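Local coordinates for ancylostoma secreted protein 1 (Necator americanus, PDB 3NT8) that is a secreted two-CAP-domain protein of a human hookworm, probably associated with the transition of infective larvae to parasitism, at residues I32-S35 against D36-A39; Q81-D84 against A85-C89; W126-G129 against A130-G134. All blocks are in the same frame, centred on the assembly; numbering follows the deposited sequence.

How the contacts relate
Contacts 1, 2 and 3 follow one another along the chain, neither nesting nor crossing, and each is a local turn at a helix end. Contact 1 starts helix 34-52, contact 2 lies at the C-terminal end of helix 76-85 and leads into the loop before strand 100-107, and contact 3 joins helix 119-127 to helix 129-133. Contacts 1 and 2, with centres about 17 Å apart, touch by packing of Ile32 against Gln83, and both reach Tyr164 on strand 159-167. Contact 3 stands apart, its nearest atoms about 10 Å from contact 1 and 8 Å from contact 2; its Trp127 packs on helix 34-52, the helix that contact 1 opens.

Contact 1. Residues I32-S35 against D36-A39; sequences ITDS and DRQA
Thr33 and Asp36 form a capping box that starts helix 34-52, a local contact near the N terminus. Each side chain accepts from the other residue's backbone N-H: OG1 of Thr33 from Asp36 N at 3.2 Å, and Asp36 OD2 from Thr33 N at 2.9 Å. The second bond is nearly straight (168°), although the donor approaches from above the carboxylate plane. With chi1 at 72°, OG1 of Thr33 lies between its own N and carbonyl carbon and faces the first turn. Threonine suits the place because its short hydroxyl can stand in for a missing helix carbonyl, and the short carboxylate of Asp36 reaches back to Thr33 N; a water bound to OG1 also donates a weak bond to Asp36 OD1. Asp36 OD2 has a further partner in Tyr164, which joins the cap to strand 159-167.

Arg37 reaches back past the start of the helix to Ile32 and Asp34, its long chain spanning both and Glu79. Its NH1 makes a salt bridge to Asp34 OD1 at 2.9 Å, weak as a hydrogen bond, with the carboxylate and guanidinium planes nearly perpendicular (84°), and adds a weak bond to Ile32 O. CG1 of Ile32 sits 4.0 Å above the centre of the guanidinium plane, covering one face. NH2 forms a salt bridge to Glu79 and bonds Asn29 O; with both acids near, the buried positive charge is probably well balanced. Arg37 N bonds to Thr33 O and Gln38 N to Asp34 O, the first regular turn of an alpha-helix with a capping box at its N terminus.

Contact 2. Residues Q81-D84 against A85-C89; sequences QLQD and AIQSC
The carbonyl oxygen of Gln83 is held by two donors, one from a side chain and one from the backbone. Gln87 NE2 reaches Gln83 O at 3.1 Å along an almost straight N-H line (169°), with the oxygen close to the plane of the Gln87 amide but the nitrogen well above the carbonyl plane. Ile86 N adds a weak bond of 3.4 Å to Gln83 O. Gln87 can fold back so far because chi1 and chi2 are both -71°, which bends the chain toward the preceding turn; glutamine has the length and the amide hydrogens for this, and its OE1 goes to Lys165.

The hydrogen bonding of helix 76-85 gives way here to shorter-range and weak bonds. Ala85 N bonds to Leu82 O at 3.1 Å and only weakly to Gln81 O, and Ile86 to Cys89 then make a type I beta turn closed by Cys89 N on Ile86 O at 3.0 Å. The disulfide of Cys89 with Cys167 joins this turn to strand 159-167 of the CAP domain.

The apolar side of the turn is buried. The CD1 branch of Leu82 meets the CG2 branch of Ile86 at 4.1 Å, and beyond them Leu82 packs on Ser174 and Ile176 of strand 170-177. Gln83 suits a buried place because both ends of its amide find partners: OE1 takes a hydrogen from Asn29 ND2, and NE2 gives one to Tyr164 O.

Contact 3. Residues W126-G129 against A130-G134; sequences WWSG and AKKNG
Trp127 and Ala130, neighbours across the join of two helices, make the tightly packed side of this contact, while Asn133 and the lysines lie toward solvent. Inward, Ala130 is small enough to pack on Phe149. The ring of Trp127 meets Phe149 edge-to-face, which ties helix 119-127 to helix 147-153; it also packs on helix 34-52, and its NE1 bonds Glu56.

On the solvent side the backbone still holds. Both Asn133 N and Asn133 ND2 give hydrogens to Gly129 O, each at 3.1 Å. The backbone donor is tilted from the carbonyl plane, whereas ND2 comes in that plane on a lone pair. Asparagine fits because its short amide, with chi1 at -62°, turns back onto its own helix. One residue earlier, Lys132 N bonds to Ser128 O at 3.0 Å. The Lys132 chain runs back alongside the turn, its NZ ending 3.4 Å from Ser128 CB; OG of that serine is bonded to Gly125 O. At Gly134 (phi 101°) a side chain would strike the carbonyl oxygen before it: a glycine with positive phi as the chain leaves a short helix of the CAP domain.

Contact 1. Residues I32-S35 against D36-A39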
ATOM      1  N   ILE A  32     -20.367  22.236   6.440  1.00 14.41           N
ATOM      2  CA  ILE A  32     -21.365  21.153   6.367  1.00 15.17           C
ATOM      3  C   ILE A  32     -21.930  20.938   7.764  1.00 15.60           C
ATOM      4  O   ILE A  32     -21.343  21.472   8.727  1.00 14.11           O
ATOM      5  CB  ILE A  32     -20.795  19.888   5.731  1.00 13.94           C
ATOM      6  CG1 ILE A  32     -19.537  19.391   6.484  1.00 12.17           C
ATOM      7  CG2 ILE A  32     -20.418  20.201   4.244  1.00 13.81           C
ATOM      8  CD1 ILE A  32     -19.092  17.904   6.032  1.00 10.54           C
ATOM      9  N   THR A  33     -23.086  20.246   7.860  1.00 15.83           N
ATOM     10  CA  THR A  33     -23.639  19.897   9.190  1.00 16.77           C
ATOM     11  C   THR A  33     -23.212  18.507   9.739  1.00 16.49           C
ATOM     12  O   THR A  33     -22.695  17.690   9.008  1.00 16.31           O
ATOM     13  CB  THR A  33     -25.147  19.975   9.201  1.00 15.48           C
ATOM     14  OG1 THR A  33     -25.671  18.865   8.453  1.00 18.67           O
ATOM     15  CG2 THR A  33     -25.578  21.284   8.546  1.00 16.75           C
ATOM     16  N   ASP A  34     -23.500  18.224  11.016  1.00 18.13           N
ATOM     17  CA  ASP A  34     -23.258  16.862  11.548  1.00 19.24           C
ATOM     18  C   ASP A  34     -24.073  15.836  10.840  1.00 19.63           C
ATOM     19  O   ASP A  34     -23.620  14.703  10.643  1.00 20.10           O
ATOM     20  CB  ASP A  34     -23.448  16.767  13.048  1.00 20.09           C
ATOM     21  CG  ASP A  34     -22.262  17.318  13.794  1.00 23.91           C
ATOM     22  OD1 ASP A  34     -21.287  17.750  13.111  1.00 29.48           O
ATOM     23  OD2 ASP A  34     -22.310  17.363  15.048  1.00 27.74           O
ATOM     24  N   SER A  35     -25.245  16.250  10.404  1.00 18.90           N
ATOM     25  CA  SER A  35     -26.141  15.371   9.716  1.00 18.11           C
ATOM     26  C   SER A  35     -25.538  14.970   8.375  1.00 18.32           C
ATOM     27  O   SER A  35     -25.736  13.846   7.893  1.00 17.72           O
ATOM     28  CB  SER A  35     -27.499  16.067   9.530  1.00 17.60           C
ATOM     29  OG  SER A  35     -28.309  15.188   8.829  1.00 17.44           O
ATOM     30  N   ASP A  36     -24.797  15.905   7.776  1.00 18.08           N
ATOM     31  CA  ASP A  36     -24.049  15.645   6.559  1.00 17.33           C
ATOM     32  C   ASP A  36     -22.882  14.720   6.831  1.00 15.94           C
ATOM     33  O   ASP A  36     -22.645  13.824   6.069  1.00 17.09           O
ATOM     34  CB  ASP A  36     -23.494  16.948   5.990  1.00 17.05           C
ATOM     35  CG  ASP A  36     -24.596  17.899   5.518  1.00 19.47           C
ATOM     36  OD1 ASP A  36     -25.700  17.446   5.162  1.00 22.94           O
ATOM     37  OD2 ASP A  36     -24.315  19.095   5.472  1.00 22.34           O
ATOM     38  N   ARG A  37     -22.165  14.949   7.920  1.00 16.65           N
ATOM     39  CA  ARG A  37     -21.019  14.144   8.220  1.00 16.52           C
ATOM     40  C   ARG A  37     -21.478  12.721   8.480  1.00 17.52           C
ATOM     41  O   ARG A  37     -20.722  11.784   8.251  1.00 17.02           O
ATOM     42  CB  ARG A  37     -20.281  14.654   9.433  1.00 16.20           C
ATOM     43  CG  ARG A  37     -19.711  16.001   9.279  1.00 16.85           C
ATOM     44  CD  ARG A  37     -19.270  16.576  10.621  1.00 18.09           C
ATOM     45  NE  ARG A  37     -18.449  17.771  10.413  1.00 19.10           N
ATOM     46  CZ  ARG A  37     -18.941  18.992  10.465  1.00 19.71           C
ATOM     47  NH1 ARG A  37     -20.210  19.170  10.807  1.00 11.24           N
ATOM     48  NH2 ARG A  37     -18.140  20.016  10.236  1.00 21.90           N
ATOM     49  N   GLN A  38     -22.661  12.562   9.059  1.00 17.68           N
ATOM     50  CA  GLN A  38     -23.155  11.276   9.440  1.00 16.71           C
ATOM     51  C   GLN A  38     -23.619  10.613   8.154  1.00 16.21           C
ATOM     52  O   GLN A  38     -23.437   9.462   8.009  1.00 17.74           O
ATOM     53  CB  GLN A  38     -24.279  11.459  10.473  1.00 16.57           C
ATOM     54  CG  GLN A  38     -24.772  10.151  11.110  1.00 18.51           C
ATOM     55  CD  GLN A  38     -23.789   9.642  12.138  1.00 17.44           C
ATOM     56  OE1 GLN A  38     -23.521  10.339  13.125  1.00 22.69           O
ATOM     57  NE2 GLN A  38     -23.187   8.465  11.899  1.00 18.76           N
ATOM     58  N   ALA A  39     -24.139  11.359   7.176  1.00 15.79           N
ATOM     59  CA  ALA A  39     -24.546  10.733   5.935  1.00 16.58           C
ATOM     60  C   ALA A  39     -23.350  10.281   5.031  1.00 17.54           C
ATOM     61  O   ALA A  39     -23.436   9.261   4.397  1.00 17.17           O
ATOM     62  CB  ALA A  39     -25.527  11.583   5.181  1.00 16.08           C
TER
HETATM   63  O   HOH W   1     -28.020  19.175   6.995  1.00 26.10           O

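Contact 2. Residues Q81-D84 against A85-C89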
ATOM      1  N   GLN A  81      -9.339  20.671   5.790  1.00 18.69           N
ATOM      2  CA  GLN A  81      -8.424  20.928   4.703  1.00 21.14           C
ATOM      3  C   GLN A  81      -9.103  20.831   3.337  1.00 19.86           C
ATOM      4  O   GLN A  81      -8.887  21.668   2.495  1.00 21.81           O
ATOM      5  CB  GLN A  81      -7.193  20.004   4.794  1.00 21.56           C
ATOM      6  CG  GLN A  81      -6.082  20.472   3.903  1.00 29.20           C
ATOM      7  CD  GLN A  81      -4.735  19.820   4.198  1.00 33.25           C
ATOM      8  OE1 GLN A  81      -4.613  18.941   5.080  1.00 36.02           O
ATOM      9  NE2 GLN A  81      -3.710  20.263   3.463  1.00 32.21           N
ATOM     10  N   LEU A  82      -9.930  19.813   3.150  1.00 18.84           N
ATOM     11  CA  LEU A  82     -10.630  19.634   1.914  1.00 18.35           C
ATOM     12  C   LEU A  82     -11.646  20.787   1.694  1.00 19.05           C
ATOM     13  O   LEU A  82     -11.821  21.282   0.559  1.00 17.61           O
ATOM     14  CB  LEU A  82     -11.325  18.277   1.902  1.00 18.63           C
ATOM     15  CG  LEU A  82     -12.294  18.004   0.770  1.00 15.28           C
ATOM     16  CD1 LEU A  82     -11.507  18.026  -0.494  1.00 21.97           C
ATOM     17  CD2 LEU A  82     -12.947  16.666   0.933  1.00 19.40           C
ATOM     18  N   GLN A  83     -12.286  21.201   2.784  1.00 19.63           N
ATOM     19  CA  GLN A  83     -13.249  22.293   2.691  1.00 21.19           C
ATOM     20  C   GLN A  83     -12.580  23.589   2.191  1.00 21.48           C
ATOM     21  O   GLN A  83     -13.156  24.303   1.368  1.00 23.71           O
ATOM     22  CB  GLN A  83     -13.964  22.501   4.019  1.00 21.22           C
ATOM     23  CG  GLN A  83     -14.972  23.651   3.972  1.00 20.57           C
ATOM     24  CD  GLN A  83     -16.311  23.183   3.458  1.00 19.68           C
ATOM     25  OE1 GLN A  83     -16.997  22.506   4.166  1.00 21.09           O
ATOM     26  NE2 GLN A  83     -16.668  23.538   2.235  1.00 19.24           N
ATOM     27  N   ASP A  84     -11.380  23.869   2.696  1.00 22.03           N
ATOM     28  CA  ASP A  84     -10.601  25.049   2.314  1.00 24.03           C
ATOM     29  C   ASP A  84     -10.191  25.020   0.842  1.00 24.18           C
ATOM     30  O   ASP A  84      -9.956  26.059   0.235  1.00 24.99           O
ATOM     31  CB  ASP A  84      -9.357  25.206   3.208  1.00 24.12           C
ATOM     32  CG  ASP A  84      -9.708  25.529   4.618  1.00 26.10           C
ATOM     33  OD1 ASP A  84     -10.742  26.189   4.838  1.00 30.69           O
ATOM     34  OD2 ASP A  84      -8.946  25.147   5.529  1.00 29.76           O
ATOM     35  N   ALA A  85     -10.155  23.826   0.251  1.00 25.67           N
ATOM     36  CA  ALA A  85      -9.616  23.684  -1.094  1.00 25.66           C
ATOM     37  C   ALA A  85     -10.655  23.801  -2.173  1.00 26.14           C
ATOM     38  O   ALA A  85     -10.328  24.026  -3.339  1.00 26.18           O
ATOM     39  CB  ALA A  85      -8.833  22.408  -1.232  1.00 25.99           C
ATOM     40  N   ILE A  86     -11.915  23.659  -1.779  1.00 26.09           N
ATOM     41  CA  ILE A  86     -13.008  23.651  -2.735  1.00 26.16           C
ATOM     42  C   ILE A  86     -13.866  24.927  -2.684  1.00 26.97           C
ATOM     43  O   ILE A  86     -14.989  24.945  -3.193  1.00 26.61           O
ATOM     44  CB  ILE A  86     -13.879  22.343  -2.605  1.00 25.78           C
ATOM     45  CG1 ILE A  86     -14.591  22.268  -1.229  1.00 24.77           C
ATOM     46  CG2 ILE A  86     -12.980  21.107  -2.756  1.00 25.74           C
ATOM     47  CD1 ILE A  86     -15.688  21.214  -1.160  1.00 22.07           C
ATOM     48  N   GLN A  87     -13.352  25.992  -2.083  1.00 29.00           N
ATOM     49  CA  GLN A  87     -14.203  27.180  -1.884  1.00 31.59           C
ATOM     50  C   GLN A  87     -14.684  27.806  -3.214  1.00 32.54           C
ATOM     51  O   GLN A  87     -15.772  28.392  -3.296  1.00 33.47           O
ATOM     52  CB  GLN A  87     -13.534  28.213  -0.962  1.00 32.00           C
ATOM     53  CG  GLN A  87     -13.447  27.804   0.531  1.00 34.58           C
ATOM     54  CD  GLN A  87     -14.799  27.807   1.274  1.00 39.11           C
ATOM     55  OE1 GLN A  87     -15.453  28.862   1.429  1.00 37.69           O
ATOM     56  NE2 GLN A  87     -15.205  26.612   1.766  1.00 40.49           N
ATOM     57  N   SER A  88     -13.893  27.632  -4.267  1.00 33.75           N
ATOM     58  CA  SER A  88     -14.237  28.189  -5.572  1.00 34.50           C
ATOM     59  C   SER A  88     -14.739  27.122  -6.567  1.00 34.67           C
ATOM     60  O   SER A  88     -14.789  27.377  -7.785  1.00 34.00           O
ATOM     61  CB  SER A  88     -12.998  28.852  -6.145  1.00 34.89           C
ATOM     62  OG  SER A  88     -11.919  27.922  -6.081  1.00 36.91           O
ATOM     63  N   CYS A  89     -15.127  25.956  -6.044  1.00 34.40           N
ATOM     64  CA  CYS A  89     -15.516  24.777  -6.850  1.00 34.35           C
ATOM     65  C   CYS A  89     -14.524  24.498  -8.000  1.00 35.35           C
ATOM     66  O   CYS A  89     -14.918  24.475  -9.197  1.00 34.04           O
ATOM     67  CB  CYS A  89     -16.969  24.860  -7.351  1.00 33.27           C
ATOM     68  SG  CYS A  89     -18.205  25.166  -6.035  1.00 31.53           S
TER

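Contact 3. Residues W126-G129 against A130-G134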
ATOM      1  N   TRP A 126     -20.240   7.369  -7.296  1.00 15.31           N
ATOM      2  CA  TRP A 126     -18.865   6.862  -7.023  1.00 15.37           C
ATOM      3  C   TRP A 126     -18.838   5.364  -6.871  1.00 15.75           C
ATOM      4  O   TRP A 126     -18.008   4.682  -7.464  1.00 15.82           O
ATOM      5  CB  TRP A 126     -18.260   7.520  -5.775  1.00 12.13           C
ATOM      6  CG  TRP A 126     -17.958   8.948  -5.929  1.00 12.38           C
ATOM      7  CD1 TRP A 126     -17.781   9.636  -7.129  1.00 12.31           C
ATOM      8  CD2 TRP A 126     -17.729   9.919  -4.891  1.00 11.16           C
ATOM      9  NE1 TRP A 126     -17.492  10.946  -6.864  1.00 11.81           N
ATOM     10  CE2 TRP A 126     -17.487  11.160  -5.514  1.00  7.10           C
ATOM     11  CE3 TRP A 126     -17.711   9.863  -3.511  1.00  6.65           C
ATOM     12  CZ2 TRP A 126     -17.210  12.338  -4.803  1.00  8.32           C
ATOM     13  CZ3 TRP A 126     -17.465  11.050  -2.803  1.00  8.75           C
ATOM     14  CH2 TRP A 126     -17.227  12.266  -3.457  1.00 10.82           C
ATOM     15  N   TRP A 127     -19.781   4.874  -6.071  1.00 16.11           N
ATOM     16  CA  TRP A 127     -19.873   3.484  -5.722  1.00 16.30           C
ATOM     17  C   TRP A 127     -20.240   2.550  -6.936  1.00 16.88           C
ATOM     18  O   TRP A 127     -19.839   1.371  -6.943  1.00 19.52           O
ATOM     19  CB  TRP A 127     -20.867   3.327  -4.519  1.00 14.77           C
ATOM     20  CG  TRP A 127     -20.800   1.878  -3.903  1.00 17.02           C
ATOM     21  CD1 TRP A 127     -21.624   0.824  -4.187  1.00 13.75           C
ATOM     22  CD2 TRP A 127     -19.784   1.359  -3.013  1.00 19.12           C
ATOM     23  NE1 TRP A 127     -21.231  -0.293  -3.487  1.00 19.00           N
ATOM     24  CE2 TRP A 127     -20.092  -0.001  -2.776  1.00 16.07           C
ATOM     25  CE3 TRP A 127     -18.667   1.924  -2.368  1.00 17.90           C
ATOM     26  CZ2 TRP A 127     -19.343  -0.791  -1.928  1.00 14.41           C
ATOM     27  CZ3 TRP A 127     -17.918   1.139  -1.530  1.00 14.20           C
ATOM     28  CH2 TRP A 127     -18.247  -0.213  -1.322  1.00 17.98           C
ATOM     29  N   SER A 128     -20.892   3.089  -7.981  1.00 16.71           N
ATOM     30  CA  SER A 128     -21.521   2.307  -9.021  1.00 17.62           C
ATOM     31  C   SER A 128     -20.459   1.749  -9.975  1.00 18.74           C
ATOM     32  O   SER A 128     -20.782   1.023 -10.895  1.00 18.48           O
ATOM     33  CB  SER A 128     -22.654   3.084  -9.775  1.00 17.61           C
ATOM     34  OG  SER A 128     -22.176   4.248 -10.452  1.00 22.83           O
ATOM     35  N   GLY A 129     -19.198   2.155  -9.750  1.00 20.67           N
ATOM     36  CA  GLY A 129     -18.046   1.670 -10.476  1.00 20.66           C
ATOM     37  C   GLY A 129     -18.048   0.150 -10.609  1.00 21.66           C
ATOM     38  O   GLY A 129     -17.895  -0.376 -11.706  1.00 20.74           O
ATOM     39  N   ALA A 130     -18.289  -0.540  -9.493  1.00 22.69           N
ATOM     40  CA  ALA A 130     -18.108  -1.958  -9.412  1.00 23.33           C
ATOM     41  C   ALA A 130     -19.245  -2.715 -10.047  1.00 24.95           C
ATOM     42  O   ALA A 130     -19.020  -3.760 -10.658  1.00 25.49           O
ATOM     43  CB  ALA A 130     -17.979  -2.339  -8.002  1.00 23.51           C
ATOM     44  N   LYS A 131     -20.465  -2.221  -9.869  1.00 25.17           N
ATOM     45  CA  LYS A 131     -21.627  -2.848 -10.427  1.00 27.25           C
ATOM     46  C   LYS A 131     -21.681  -2.681 -11.925  1.00 27.75           C
ATOM     47  O   LYS A 131     -22.175  -3.553 -12.628  1.00 27.93           O
ATOM     48  CB  LYS A 131     -22.893  -2.234  -9.795  1.00 27.56           C
ATOM     49  CG  LYS A 131     -24.201  -2.710 -10.421  1.00 29.87           C
ATOM     50  CD  LYS A 131     -24.760  -3.922  -9.758  1.00 35.02           C
ATOM     51  CE  LYS A 131     -26.207  -4.157 -10.170  1.00 36.85           C
ATOM     52  NZ  LYS A 131     -27.160  -3.611  -9.167  1.00 39.45           N
ATOM     53  N   LYS A 132     -21.209  -1.546 -12.421  1.00 28.51           N
ATOM     54  CA  LYS A 132     -21.286  -1.273 -13.848  1.00 30.39           C
ATOM     55  C   LYS A 132     -20.197  -1.937 -14.680  1.00 30.48           C
ATOM     56  O   LYS A 132     -20.473  -2.403 -15.765  1.00 31.82           O
ATOM     57  CB  LYS A 132     -21.361   0.231 -14.108  1.00 30.50           C
ATOM     58  CG  LYS A 132     -22.763   0.813 -13.785  1.00 35.10           C
ATOM     59  CD  LYS A 132     -22.915   2.209 -14.431  1.00 43.69           C
ATOM     60  CE  LYS A 132     -24.276   2.872 -14.143  1.00 47.22           C
ATOM     61  NZ  LYS A 132     -24.471   3.215 -12.695  1.00 48.14           N
ATOM     62  N   ASN A 133     -18.976  -1.993 -14.148  1.00 31.01           N
ATOM     63  CA  ASN A 133     -17.777  -2.530 -14.846  1.00 31.52           C
ATOM     64  C   ASN A 133     -17.279  -3.909 -14.400  1.00 30.47           C
ATOM     65  O   ASN A 133     -16.751  -4.686 -15.183  1.00 30.50           O
ATOM     66  CB  ASN A 133     -16.625  -1.542 -14.684  1.00 31.68           C
ATOM     67  CG  ASN A 133     -16.935  -0.208 -15.299  1.00 36.15           C
ATOM     68  OD1 ASN A 133     -17.066  -0.101 -16.530  1.00 37.30           O
ATOM     69  ND2 ASN A 133     -17.070   0.844 -14.447  1.00 38.74           N
ATOM     70  N   GLY A 134     -17.412  -4.174 -13.112  1.00 29.83           N
ATOM     71  CA  GLY A 134     -17.078  -5.463 -12.547  1.00 27.72           C
ATOM     72  C   GLY A 134     -15.728  -5.278 -11.907  1.00 26.45           C
ATOM     73  O   GLY A 134     -15.080  -4.272 -12.140  1.00 25.54           O
TER